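Local coordinates for protein methylaspartate ammonia-lyase (Citrobacter amalonaticus, PDB 1KKO) that catalyses the reversible, magnesium-dependent anti elimination of ammonia from L-threo-3-methylaspartate to give mesaconate, at residues A195-V200 with I237-T242; Y271-V276 with K303-E308. One frame throughout, in Å; residues are numbered along the deposited sequence.

Contact 1 (A195-V200 with I237-T242); sequences ALINNV and IDVYGT
I197 wedges against the end of strand 234-238 where two neighbouring beta-alpha loops of the TIM barrel meet, on the rim that carries the active site. One hydrogen bond joins the backbones: I197 N gives to D238 O at 3.1 Å, nearly along the carbonyl axis but bent at the hydrogen (143°). Beside this bond the CG1 branch of I197, set anti to its own carbonyl carbon (chi1 -59°), lies against I237 CG2 at 3.7 Å, while its CB meets V239 CG1. The Y240 ring is the large bump on the loop that follows strand 234-238. It fits a hollow made by L196, I197 and N198: L196 CD1 comes obliquely to Y240 CE1 at 3.5 Å, N198 CB also approaches Y240 CD1 obliquely, and I197 O sits at the ring edge. Y240 OH is hydrogen-bonded to NE2 of H194, the transition-state stabiliser. D238, a magnesium ligand, accepts from Y240 N through OD1 at 3.2 Å in an Asx turn, and the same oxygen lies over one ring face, toward its rim. T242 CB packs on V200 CG2, and T242 CG2 lies against the N198-N199 peptide. V239 O is gripped twice, by T242 N in a type I' turn and by T242 OG1 at 2.7 Å, on a lone pair.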
ATOM      1  N   ALA A 195      -6.494   5.580 -16.328  1.00 12.88           N
ATOM      2  CA  ALA A 195      -6.181   4.872 -17.576  1.00 13.75           C
ATOM      3  C   ALA A 195      -4.876   5.219 -18.267  1.00 13.98           C
ATOM      4  O   ALA A 195      -4.563   4.622 -19.296  1.00 14.60           O
ATOM      5  CB  ALA A 195      -7.344   4.979 -18.548  1.00 13.80           C
ATOM      6  N   LEU A 196      -4.131   6.177 -17.728  1.00 13.84           N
ATOM      7  CA  LEU A 196      -2.790   6.514 -18.216  1.00 14.37           C
ATOM      8  C   LEU A 196      -2.736   6.539 -19.744  1.00 14.80           C
ATOM      9  O   LEU A 196      -1.976   5.799 -20.372  1.00 15.41           O
ATOM     10  CB  LEU A 196      -1.767   5.529 -17.648  1.00 14.82           C
ATOM     11  CG  LEU A 196      -0.292   5.906 -17.791  1.00 16.24           C
ATOM     12  CD1 LEU A 196       0.043   7.206 -17.126  1.00 18.29           C
ATOM     13  CD2 LEU A 196       0.549   4.788 -17.209  1.00 17.09           C
ATOM     14  N   ILE A 197      -3.561   7.393 -20.340  1.00 15.35           N
ATOM     15  CA  ILE A 197      -3.603   7.512 -21.792  1.00 15.49           C
ATOM     16  C   ILE A 197      -2.486   8.485 -22.165  1.00 16.10           C
ATOM     17  O   ILE A 197      -2.702   9.679 -22.324  1.00 16.30           O
ATOM     18  CB  ILE A 197      -4.997   7.996 -22.229  1.00 15.39           C
ATOM     19  CG1 ILE A 197      -6.078   7.012 -21.760  1.00 15.53           C
ATOM     20  CG2 ILE A 197      -5.055   8.220 -23.731  1.00 16.02           C
ATOM     21  CD1 ILE A 197      -6.013   5.643 -22.413  1.00 15.96           C
ATOM     22  N   ASN A 198      -1.273   7.961 -22.290  1.00 16.97           N
ATOM     23  CA  ASN A 198      -0.103   8.814 -22.445  1.00 17.75           C
ATOM     24  C   ASN A 198       0.678   8.607 -23.750  1.00 18.29           C
ATOM     25  O   ASN A 198       1.824   9.053 -23.854  1.00 19.82           O
ATOM     26  CB  ASN A 198       0.832   8.645 -21.241  1.00 18.17           C
ATOM     27  CG  ASN A 198       1.431   7.254 -21.159  1.00 18.17           C
ATOM     28  OD1 ASN A 198       1.139   6.401 -21.987  1.00 18.41           O
ATOM     29  ND2 ASN A 198       2.255   7.019 -20.145  1.00 18.90           N
ATOM     30  N   ASN A 199       0.043   7.922 -24.702  1.00 18.66           N
ATOM     31  CA  ASN A 199       0.612   7.628 -26.026  1.00 19.80           C
ATOM     32  C   ASN A 199      -0.442   7.896 -27.078  1.00 19.91           C
ATOM     33  O   ASN A 199      -1.574   7.453 -26.938  1.00 20.14           O
ATOM     34  CB  ASN A 199       1.070   6.157 -26.150  1.00 20.46           C
ATOM     35  CG  ASN A 199       1.632   5.841 -27.517  1.00 22.14           C
ATOM     36  OD1 ASN A 199       0.895   5.537 -28.461  1.00 24.30           O
ATOM     37  ND2 ASN A 199       2.953   5.934 -27.643  1.00 23.42           N
ATOM     38  N   VAL A 200      -0.061   8.584 -28.153  1.00 19.47           N
ATOM     39  CA  VAL A 200      -1.003   8.844 -29.233  1.00 20.14           C
ATOM     40  C   VAL A 200      -1.361   7.601 -30.058  1.00 21.47           C
ATOM     41  O   VAL A 200      -2.526   7.270 -30.204  1.00 22.03           O
ATOM     42  CB  VAL A 200      -0.477   9.929 -30.185  1.00 19.59           C
ATOM     43  CG1 VAL A 200      -1.364  10.014 -31.411  1.00 20.62           C
ATOM     44  CG2 VAL A 200      -0.415  11.280 -29.482  1.00 18.04           C
ATOM     45  N   ILE A 237     -10.448  10.321 -16.871  1.00 12.50           N
ATOM     46  CA  ILE A 237      -9.362   9.777 -17.663  1.00 12.94           C
ATOM     47  C   ILE A 237      -8.345  10.871 -17.940  1.00 12.79           C
ATOM     48  O   ILE A 237      -8.710  11.979 -18.313  1.00 12.87           O
ATOM     49  CB  ILE A 237      -9.924   9.196 -18.978  1.00 13.24           C
ATOM     50  CG1 ILE A 237     -10.819   7.983 -18.670  1.00 14.28           C
ATOM     51  CG2 ILE A 237      -8.794   8.833 -19.939  1.00 14.10           C
ATOM     52  CD1 ILE A 237     -11.667   7.500 -19.845  1.00 16.01           C
ATOM     53  N   ASP A 238      -7.070  10.552 -17.717  1.00 12.76           N
ATOM     54  CA  ASP A 238      -5.965  11.488 -17.911  1.00 13.15           C
ATOM     55  C   ASP A 238      -5.276  11.160 -19.223  1.00 13.38           C
ATOM     56  O   ASP A 238      -4.792  10.032 -19.432  1.00 13.55           O
ATOM     57  CB  ASP A 238      -4.968  11.357 -16.758  1.00 13.78           C
ATOM     58  CG  ASP A 238      -3.921  12.466 -16.721  1.00 15.07           C
ATOM     59  OD1 ASP A 238      -3.723  13.231 -17.712  1.00 16.17           O
ATOM     60  OD2 ASP A 238      -3.231  12.617 -15.678  1.00 17.78           O
ATOM     61  N   VAL A 239      -5.222  12.154 -20.102  1.00 13.46           N
ATOM     62  CA  VAL A 239      -4.680  11.958 -21.443  1.00 13.90           C
ATOM     63  C   VAL A 239      -3.337  12.623 -21.713  1.00 14.03           C
ATOM     64  O   VAL A 239      -2.866  12.615 -22.845  1.00 14.25           O
ATOM     65  CB  VAL A 239      -5.702  12.353 -22.510  1.00 13.96           C
ATOM     66  CG1 VAL A 239      -7.000  11.597 -22.294  1.00 14.51           C
ATOM     67  CG2 VAL A 239      -5.963  13.852 -22.495  1.00 14.45           C
ATOM     68  N   TYR A 240      -2.708  13.198 -20.697  1.00 14.73           N
ATOM     69  CA  TYR A 240      -1.322  13.652 -20.825  1.00 15.28           C
ATOM     70  C   TYR A 240      -1.041  14.477 -22.065  1.00 15.40           C
ATOM     71  O   TYR A 240       0.003  14.313 -22.708  1.00 16.17           O
ATOM     72  CB  TYR A 240      -0.376  12.443 -20.765  1.00 15.89           C
ATOM     73  CG  TYR A 240      -0.373  11.864 -19.384  1.00 16.74           C
ATOM     74  CD1 TYR A 240      -1.310  10.920 -19.019  1.00 17.42           C
ATOM     75  CD2 TYR A 240       0.519  12.311 -18.426  1.00 17.77           C
ATOM     76  CE1 TYR A 240      -1.347  10.402 -17.748  1.00 17.69           C
ATOM     77  CE2 TYR A 240       0.498  11.795 -17.140  1.00 17.96           C
ATOM     78  CZ  TYR A 240      -0.444  10.846 -16.812  1.00 17.88           C
ATOM     79  OH  TYR A 240      -0.486  10.332 -15.536  1.00 19.39           O
ATOM     80  N   GLY A 241      -1.953  15.393 -22.370  1.00 15.28           N
ATOM     81  CA  GLY A 241      -1.792  16.309 -23.485  1.00 15.24           C
ATOM     82  C   GLY A 241      -1.959  15.707 -24.862  1.00 15.24           C
ATOM     83  O   GLY A 241      -1.811  16.422 -25.859  1.00 15.66           O
ATOM     84  N   THR A 242      -2.300  14.425 -24.949  1.00 15.27           N
ATOM     85  CA  THR A 242      -2.317  13.768 -26.263  1.00 15.27           C
ATOM     86  C   THR A 242      -3.411  14.268 -27.192  1.00 15.44           C
ATOM     87  O   THR A 242      -3.235  14.242 -28.407  1.00 15.68           O
ATOM     88  CB  THR A 242      -2.376  12.232 -26.147  1.00 15.41           C
ATOM     89  OG1 THR A 242      -3.507  11.851 -25.358  1.00 16.12           O
ATOM     90  CG2 THR A 242      -1.139  11.685 -25.428  1.00 16.09           C
TER

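Contact 2 (Y271-V276 with K303-E308); sequences YIEGPV and KIVADE
K303 NZ bonds to Y271 OH at 3.2 Å, and both groups also reach the carboxylate of E354, NZ in a salt bridge to OE2 and the hydroxyl in a bond to OE1. Three backbone hydrogen bonds then pair the parallel strands: I272 N to K303 O (2.9 Å), V305 N to I272 O, its donor tilted 35° from the carbonyl plane, and G274 N to V305 O, almost straight at 174°. Beyond them lie the carboxylates of the magnesium ligands E273 and D307. E273 OE2 comes within 3.6 Å of D307 OD2 with the two planes 58° apart, a closeness of like charges consistent with their both binding magnesium; OE1 of E273 is hydrogen-bonded to H236 and OE2 to Q329. Packing follows the same face. The extended K303 chain runs alongside Y271, its CB over one face of the ring in a CH-pi contact 4.0 Å from the centroid. V305 CG2 meets the ring edge, and V305 CB touches E273 CB at 3.7 Å. I304 turns to the opposite face, its CG2 4.3 Å from CG of P275 in the loop after strand 270-273. With helix 281-298 between them the strands make a beta-alpha-beta unit of the TIM barrel; that helix covers I304, A306 and V276, while strands 234-238 and 327-330 flank the pair.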
ATOM      1  N   TYR A 271     -14.960  13.119 -17.053  1.00 13.49           N
ATOM      2  CA  TYR A 271     -13.939  14.130 -16.873  1.00 13.20           C
ATOM      3  C   TYR A 271     -12.701  13.726 -17.668  1.00 12.89           C
ATOM      4  O   TYR A 271     -12.287  12.559 -17.619  1.00 13.13           O
ATOM      5  CB  TYR A 271     -13.530  14.213 -15.411  1.00 13.11           C
ATOM      6  CG  TYR A 271     -14.491  14.932 -14.497  1.00 12.30           C
ATOM      7  CD1 TYR A 271     -15.713  14.380 -14.162  1.00 12.42           C
ATOM      8  CD2 TYR A 271     -14.164  16.161 -13.957  1.00 11.58           C
ATOM      9  CE1 TYR A 271     -16.599  15.047 -13.316  1.00 12.55           C
ATOM     10  CE2 TYR A 271     -15.026  16.825 -13.084  1.00 13.21           C
ATOM     11  CZ  TYR A 271     -16.236  16.258 -12.769  1.00 12.38           C
ATOM     12  OH  TYR A 271     -17.091  16.917 -11.905  1.00 13.61           O
ATOM     13  N   ILE A 272     -12.115  14.689 -18.380  1.00 13.06           N
ATOM     14  CA  ILE A 272     -10.873  14.463 -19.106  1.00 13.22           C
ATOM     15  C   ILE A 272      -9.805  15.378 -18.530  1.00 12.43           C
ATOM     16  O   ILE A 272      -9.941  16.595 -18.558  1.00 13.46           O
ATOM     17  CB  ILE A 272     -11.045  14.745 -20.612  1.00 14.02           C
ATOM     18  CG1 ILE A 272     -12.076  13.801 -21.240  1.00 15.50           C
ATOM     19  CG2 ILE A 272      -9.687  14.652 -21.331  1.00 15.00           C
ATOM     20  CD1 ILE A 272     -11.713  12.326 -21.217  1.00 15.42           C
ATOM     21  N   GLU A 273      -8.765  14.773 -17.971  1.00 12.40           N
ATOM     22  CA  GLU A 273      -7.670  15.517 -17.365  1.00 12.43           C
ATOM     23  C   GLU A 273      -6.523  15.701 -18.347  1.00 12.72           C
ATOM     24  O   GLU A 273      -6.198  14.794 -19.117  1.00 13.49           O
ATOM     25  CB  GLU A 273      -7.192  14.810 -16.088  1.00 12.87           C
ATOM     26  CG  GLU A 273      -6.072  15.548 -15.366  1.00 13.25           C
ATOM     27  CD  GLU A 273      -5.803  15.040 -13.963  1.00 15.59           C
ATOM     28  OE1 GLU A 273      -6.295  13.964 -13.588  1.00 15.30           O
ATOM     29  OE2 GLU A 273      -5.069  15.729 -13.229  1.00 20.01           O
ATOM     30  N   GLY A 274      -5.928  16.883 -18.315  1.00 13.41           N
ATOM     31  CA  GLY A 274      -4.786  17.184 -19.155  1.00 14.09           C
ATOM     32  C   GLY A 274      -5.025  17.041 -20.646  1.00 14.52           C
ATOM     33  O   GLY A 274      -4.251  16.398 -21.335  1.00 14.84           O
ATOM     34  N   PRO A 275      -6.077  17.634 -21.191  1.00 14.80           N
ATOM     35  CA  PRO A 275      -6.338  17.444 -22.623  1.00 15.01           C
ATOM     36  C   PRO A 275      -5.208  17.936 -23.533  1.00 15.20           C
ATOM     37  O   PRO A 275      -4.973  17.324 -24.582  1.00 15.74           O
ATOM     38  CB  PRO A 275      -7.616  18.252 -22.850  1.00 15.24           C
ATOM     39  CG  PRO A 275      -7.647  19.230 -21.755  1.00 15.11           C
ATOM     40  CD  PRO A 275      -7.111  18.475 -20.559  1.00 15.06           C
ATOM     41  N   VAL A 276      -4.536  19.009 -23.130  1.00 15.23           N
ATOM     42  CA  VAL A 276      -3.446  19.589 -23.901  1.00 16.20           C
ATOM     43  C   VAL A 276      -2.318  19.949 -22.957  1.00 16.89           C
ATOM     44  O   VAL A 276      -2.528  20.079 -21.753  1.00 18.10           O
ATOM     45  CB  VAL A 276      -3.916  20.880 -24.606  1.00 16.56           C
ATOM     46  CG1 VAL A 276      -5.080  20.594 -25.511  1.00 16.79           C
ATOM     47  CG2 VAL A 276      -4.284  21.925 -23.566  1.00 18.01           C
ATOM     48  N   LYS A 303     -16.411  17.431 -18.617  1.00 14.97           N
ATOM     49  CA  LYS A 303     -15.606  18.418 -17.913  1.00 14.49           C
ATOM     50  C   LYS A 303     -14.114  18.187 -18.126  1.00 13.73           C
ATOM     51  O   LYS A 303     -13.707  17.072 -18.401  1.00 14.33           O
ATOM     52  CB  LYS A 303     -15.940  18.378 -16.422  1.00 14.34           C
ATOM     53  CG  LYS A 303     -17.344  18.901 -16.116  1.00 15.76           C
ATOM     54  CD  LYS A 303     -17.669  18.761 -14.646  1.00 15.62           C
ATOM     55  CE  LYS A 303     -19.038  19.291 -14.291  1.00 16.34           C
ATOM     56  NZ  LYS A 303     -19.362  18.944 -12.882  1.00 17.04           N
ATOM     57  N   ILE A 304     -13.319  19.246 -18.020  1.00 13.79           N
ATOM     58  CA  ILE A 304     -11.864  19.106 -18.133  1.00 13.96           C
ATOM     59  C   ILE A 304     -11.178  19.514 -16.831  1.00 13.47           C
ATOM     60  O   ILE A 304     -11.671  20.351 -16.061  1.00 13.66           O
ATOM     61  CB  ILE A 304     -11.257  19.835 -19.370  1.00 15.15           C
ATOM     62  CG1 ILE A 304     -11.498  21.342 -19.319  1.00 15.49           C
ATOM     63  CG2 ILE A 304     -11.785  19.203 -20.658  1.00 16.28           C
ATOM     64  CD1 ILE A 304     -10.662  22.127 -20.324  1.00 16.25           C
ATOM     65  N   VAL A 305     -10.032  18.877 -16.609  1.00 12.79           N
ATOM     66  CA  VAL A 305      -9.252  19.028 -15.398  1.00 12.35           C
ATOM     67  C   VAL A 305      -7.850  19.536 -15.730  1.00 12.72           C
ATOM     68  O   VAL A 305      -7.145  18.937 -16.547  1.00 13.29           O
ATOM     69  CB  VAL A 305      -9.105  17.670 -14.679  1.00 12.29           C
ATOM     70  CG1 VAL A 305      -8.457  17.861 -13.309  1.00 12.34           C
ATOM     71  CG2 VAL A 305     -10.442  16.979 -14.546  1.00 12.66           C
ATOM     72  N   ALA A 306      -7.433  20.622 -15.088  1.00 12.86           N
ATOM     73  CA  ALA A 306      -6.074  21.124 -15.222  1.00 13.84           C
ATOM     74  C   ALA A 306      -5.140  20.293 -14.370  1.00 13.86           C
ATOM     75  O   ALA A 306      -5.502  19.806 -13.306  1.00 13.99           O
ATOM     76  CB  ALA A 306      -5.996  22.553 -14.810  1.00 14.14           C
ATOM     77  N   ASP A 307      -3.910  20.155 -14.829  1.00 14.34           N
ATOM     78  CA  ASP A 307      -2.903  19.415 -14.080  1.00 15.17           C
ATOM     79  C   ASP A 307      -1.528  20.002 -14.396  1.00 14.84           C
ATOM     80  O   ASP A 307      -0.956  20.722 -13.577  1.00 13.60           O
ATOM     81  CB  ASP A 307      -2.999  17.937 -14.436  1.00 15.97           C
ATOM     82  CG  ASP A 307      -1.947  17.098 -13.772  1.00 18.08           C
ATOM     83  OD1 ASP A 307      -1.394  17.492 -12.724  1.00 17.96           O
ATOM     84  OD2 ASP A 307      -1.617  15.991 -14.243  1.00 22.23           O
ATOM     85  N   GLU A 308      -1.011  19.714 -15.587  1.00 15.55           N
ATOM     86  CA  GLU A 308       0.287  20.240 -16.000  1.00 16.41           C
ATOM     87  C   GLU A 308       0.326  21.768 -15.873  1.00 15.50           C
ATOM     88  O   GLU A 308      -0.594  22.462 -16.301  1.00 15.10           O
ATOM     89  CB  GLU A 308       0.593  19.862 -17.454  1.00 18.33           C
ATOM     90  CG  GLU A 308       0.533  18.380 -17.808  1.00 22.11           C
ATOM     91  CD  GLU A 308      -0.838  17.900 -18.278  1.00 26.50           C
ATOM     92  OE1 GLU A 308      -1.871  18.521 -17.927  1.00 28.98           O
ATOM     93  OE2 GLU A 308      -0.880  16.880 -19.008  1.00 29.55           O
TER

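In the fold
The two contacts come in series along the chain, contact 1 closing before contact 2 opens, and their centres are 10 Å apart. Both belong to the TIM-barrel part of this enolase-superfamily enzyme and to its parallel sheet, where strands 191-194, 234-238, 270-273 and 303-306 are consecutive neighbours. Strands 234-238 and 270-273 join the contacts directly: I237 O and E273 N lie 2.8 Å apart and G241 N and G274 O 2.7 Å apart, both probable hydrogen bonds. D238 of contact 1 and E273 of contact 2 close their strands and D307 follows directly on strand 303-306, so the three gather at the C-terminal mouth of the barrel, where they make up the magnesium site.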